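Local structure of uncharacterized protein (4LQZ) at residues Leu74-Phe80 with Asn135-Thr139. The protein is of unknown function, a staphylococcal member of the DUF4909 family with a streptavidin-like fold built of antiparallel strands. Residues are numbered along the deposited sequence; the frame is centred on the assembly and turned at random.
Sequences LNCKPDF and NDRMT
The F80 ring carries the selenomethionine M138 on one face: M138 CE lies 3.8 Å from the ring centroid, 17° off the normal, in a CH-pi contact displaced toward the rim. M138 SE sits obliquely, 4.2 Å from the F80 ring centroid, completing a Met-aromatic contact. At the ring edge, near its plane, D136 O comes within 3.3 Å of F80 CD1; Q26 NE2 hydrogen-bonds to this oxygen. M138 CB packs against F80 CE1 at 3.5 Å. F80 CG stands anti to the backbone N (chi1 167°), and the chi3 bend of M138 brings CE over the ring. Beyond it, M138 CE meets L74 CD2 tip to tip at 3.8 Å and packs on C76. The D136 oxygens diverge, D136 OD1 to K77 CB at 3.5 Å and D136 OD2 to D79 CB at 3.3 Å, K77 crossing D136 at about a right angle. Hydrogen bonds from H27 to OD1 and H133 to OD2 fix the carboxylate's rotation and probably help it tolerate D79's like charge. Y96 stacks on F80, its OH hydrogen-bonding to F80 O. Loop 74-80, ending in a 3-10 segment, thus packs against the start of strand 138-142 in the streptavidin-like sheet, L74 and M138 also meeting I24 of strand 21-26.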
ATOM      1  N   LEU A  74       9.899  -9.105  -0.149  1.00 33.78           N
ATOM      2  CA  LEU A  74       9.916  -7.993  -1.077  1.00 33.53           C
ATOM      3  C   LEU A  74      11.031  -7.041  -0.708  1.00 39.70           C
ATOM      4  O   LEU A  74      10.932  -6.324   0.288  1.00 38.36           O
ATOM      5  CB  LEU A  74       8.565  -7.276  -1.093  1.00 31.27           C
ATOM      6  CG  LEU A  74       8.411  -6.157  -2.129  1.00 35.02           C
ATOM      7  CD1 LEU A  74       8.469  -6.714  -3.536  1.00 35.71           C
ATOM      8  CD2 LEU A  74       7.134  -5.416  -1.899  1.00 33.25           C
ATOM      9  N   ASN A  75      12.078  -7.031  -1.521  1.00 38.64           N
ATOM     10  CA  ASN A  75      13.248  -6.226  -1.228  1.00 42.27           C
ATOM     11  C   ASN A  75      13.087  -4.784  -1.710  1.00 47.83           C
ATOM     12  O   ASN A  75      13.537  -4.421  -2.797  1.00 50.37           O
ATOM     13  CB  ASN A  75      14.485  -6.874  -1.809  1.00 45.69           C
ATOM     14  CG  ASN A  75      15.761  -6.317  -1.241  1.00 66.07           C
ATOM     15  OD1 ASN A  75      15.761  -5.532  -0.275  1.00 51.37           O
ATOM     16  ND2 ASN A  75      16.872  -6.718  -1.833  1.00 62.71           N
ATOM     17  N   CYS A  76      12.453  -3.967  -0.865  1.00 44.49           N
ATOM     18  CA  CYS A  76      12.191  -2.552  -1.097  1.00 45.17           C
ATOM     19  C   CYS A  76      12.880  -1.724  -0.013  1.00 51.31           C
ATOM     20  O   CYS A  76      13.290  -2.284   1.012  1.00 51.21           O
ATOM     21  CB  CYS A  76      10.687  -2.269  -1.162  1.00 42.93           C
ATOM     22  SG  CYS A  76       9.891  -1.970   0.440  1.00 45.55           S
ATOM     23  N   LYS A  77      13.053  -0.400  -0.255  1.00 47.90           N
ATOM     24  CA  LYS A  77      13.676   0.520   0.700  1.00 49.28           C
ATOM     25  C   LYS A  77      12.795   0.632   1.956  1.00 49.92           C
ATOM     26  O   LYS A  77      11.583   0.815   1.834  1.00 48.05           O
ATOM     27  CB  LYS A  77      13.937   1.896   0.070  1.00 53.75           C
ATOM     28  CG  LYS A  77      14.954   1.846  -1.068  1.00 74.44           C
ATOM     29  CD  LYS A  77      16.307   2.403  -0.681  1.00 86.81           C
ATOM     30  CE  LYS A  77      17.194   2.612  -1.884  1.00 98.29           C
ATOM     31  NZ  LYS A  77      17.870   1.362  -2.324  1.00107.95           N
ATOM     32  N   PRO A  78      13.370   0.451   3.158  1.00 46.07           N
ATOM     33  CA  PRO A  78      12.548   0.431   4.381  1.00 44.91           C
ATOM     34  C   PRO A  78      11.751   1.694   4.699  1.00 47.89           C
ATOM     35  O   PRO A  78      10.725   1.574   5.373  1.00 44.36           O
ATOM     36  CB  PRO A  78      13.576   0.181   5.492  1.00 49.63           C
ATOM     37  CG  PRO A  78      14.886   0.525   4.895  1.00 55.10           C
ATOM     38  CD  PRO A  78      14.785   0.141   3.472  1.00 49.30           C
ATOM     39  N   ASP A  79      12.186   2.891   4.237  1.00 47.27           N
ATOM     40  CA  ASP A  79      11.447   4.116   4.554  1.00 46.20           C
ATOM     41  C   ASP A  79      10.107   4.206   3.787  1.00 46.51           C
ATOM     42  O   ASP A  79       9.281   5.051   4.117  1.00 45.00           O
ATOM     43  CB  ASP A  79      12.316   5.361   4.385  1.00 50.79           C
ATOM     44  CG  ASP A  79      13.363   5.438   5.496  1.00 62.78           C
ATOM     45  OD1 ASP A  79      13.308   4.601   6.429  1.00 61.90           O
ATOM     46  OD2 ASP A  79      14.215   6.336   5.441  1.00 74.08           O
ATOM     47  N   PHE A  80       9.858   3.265   2.861  1.00 41.22           N
ATOM     48  CA  PHE A  80       8.566   3.090   2.194  1.00 37.21           C
ATOM     49  C   PHE A  80       7.505   2.794   3.269  1.00 40.22           C
ATOM     50  O   PHE A  80       6.344   3.193   3.124  1.00 38.51           O
ATOM     51  CB  PHE A  80       8.634   1.944   1.167  1.00 37.22           C
ATOM     52  CG  PHE A  80       7.275   1.502   0.655  1.00 35.89           C
ATOM     53  CD1 PHE A  80       6.569   2.286  -0.255  1.00 38.64           C
ATOM     54  CD2 PHE A  80       6.682   0.333   1.126  1.00 36.41           C
ATOM     55  CE1 PHE A  80       5.285   1.914  -0.678  1.00 36.99           C
ATOM     56  CE2 PHE A  80       5.405  -0.046   0.689  1.00 36.58           C
ATOM     57  CZ  PHE A  80       4.719   0.749  -0.210  1.00 34.35           C
ATOM     58  N   ASN A 135      10.230   9.975  -2.279  1.00 42.62           N
ATOM     59  CA  ASN A 135      11.233   9.268  -3.077  1.00 43.53           C
ATOM     60  C   ASN A 135      11.203   7.727  -2.928  1.00 46.15           C
ATOM     61  O   ASN A 135      11.630   7.042  -3.866  1.00 46.02           O
ATOM     62  CB  ASN A 135      12.633   9.832  -2.802  1.00 47.38           C
ATOM     63  CG  ASN A 135      12.883  11.118  -3.590  1.00 55.95           C
ATOM     64  OD1 ASN A 135      12.044  11.556  -4.381  1.00 51.03           O
ATOM     65  ND2 ASN A 135      14.049  11.740  -3.423  1.00 56.76           N
ATOM     66  N   ASP A 136      10.680   7.170  -1.802  1.00 41.28           N
ATOM     67  CA  ASP A 136      10.628   5.719  -1.666  1.00 38.90           C
ATOM     68  C   ASP A 136       9.263   5.160  -2.054  1.00 40.42           C
ATOM     69  O   ASP A 136       8.946   4.023  -1.713  1.00 39.26           O
ATOM     70  CB  ASP A 136      11.006   5.266  -0.244  1.00 40.99           C
ATOM     71  CG  ASP A 136      12.439   5.618   0.120  1.00 54.38           C
ATOM     72  OD1 ASP A 136      13.354   5.309  -0.685  1.00 53.51           O
ATOM     73  OD2 ASP A 136      12.643   6.202   1.196  1.00 64.01           O
ATOM     74  N   ARG A 137       8.488   5.919  -2.817  1.00 36.25           N
ATOM     75  CA  ARG A 137       7.158   5.477  -3.218  1.00 32.32           C
ATOM     76  C   ARG A 137       7.225   4.254  -4.126  1.00 33.63           C
ATOM     77  O   ARG A 137       8.170   4.059  -4.894  1.00 33.26           O
ATOM     78  CB  ARG A 137       6.370   6.609  -3.912  1.00 32.70           C
ATOM     79  CG  ARG A 137       6.863   6.939  -5.305  1.00 35.66           C
ATOM     80  CD  ARG A 137       5.850   7.684  -6.127  1.00 45.41           C
ATOM     81  NE  ARG A 137       6.493   8.174  -7.336  1.00 37.04           N
ATOM     82  CZ  ARG A 137       6.171   9.302  -7.949  1.00 48.03           C
ATOM     83  NH1 ARG A 137       5.194  10.068  -7.478  1.00 32.28           N
ATOM     84  NH2 ARG A 137       6.843   9.692  -9.025  1.00 37.44           N
HETATM   85  N   MSE A 138       6.217   3.428  -4.023  1.00 29.22           N
HETATM   86  CA  MSE A 138       6.116   2.248  -4.861  0.50 28.03           C
HETATM   87  C   MSE A 138       5.382   2.587  -6.143  1.00 30.65           C
HETATM   88  O   MSE A 138       4.436   3.353  -6.099  1.00 28.50           O
HETATM   89  CB  MSE A 138       5.357   1.155  -4.114  0.50 27.62           C
HETATM   90  CG  MSE A 138       5.804  -0.229  -4.462  0.50 33.92           C
HETATM   91 SE   MSE A 138       5.282  -1.485  -3.043  0.38 39.25          SE
HETATM   92  CE  MSE A 138       6.991  -1.660  -2.130  0.50 38.43           C
ATOM     93  N   THR A 139       5.786   1.976  -7.268  1.00 31.17           N
ATOM     94  CA  THR A 139       5.082   2.141  -8.545  1.00 31.49           C
ATOM     95  C   THR A 139       4.509   0.772  -8.904  1.00 33.46           C
ATOM     96  O   THR A 139       5.235  -0.240  -8.889  1.00 35.23           O
ATOM     97  CB  THR A 139       5.964   2.747  -9.649  1.00 36.00           C
ATOM     98  OG1 THR A 139       6.253   4.091  -9.294  1.00 32.19           O
ATOM     99  CG2 THR A 139       5.277   2.756 -11.032  1.00 35.05           C
TER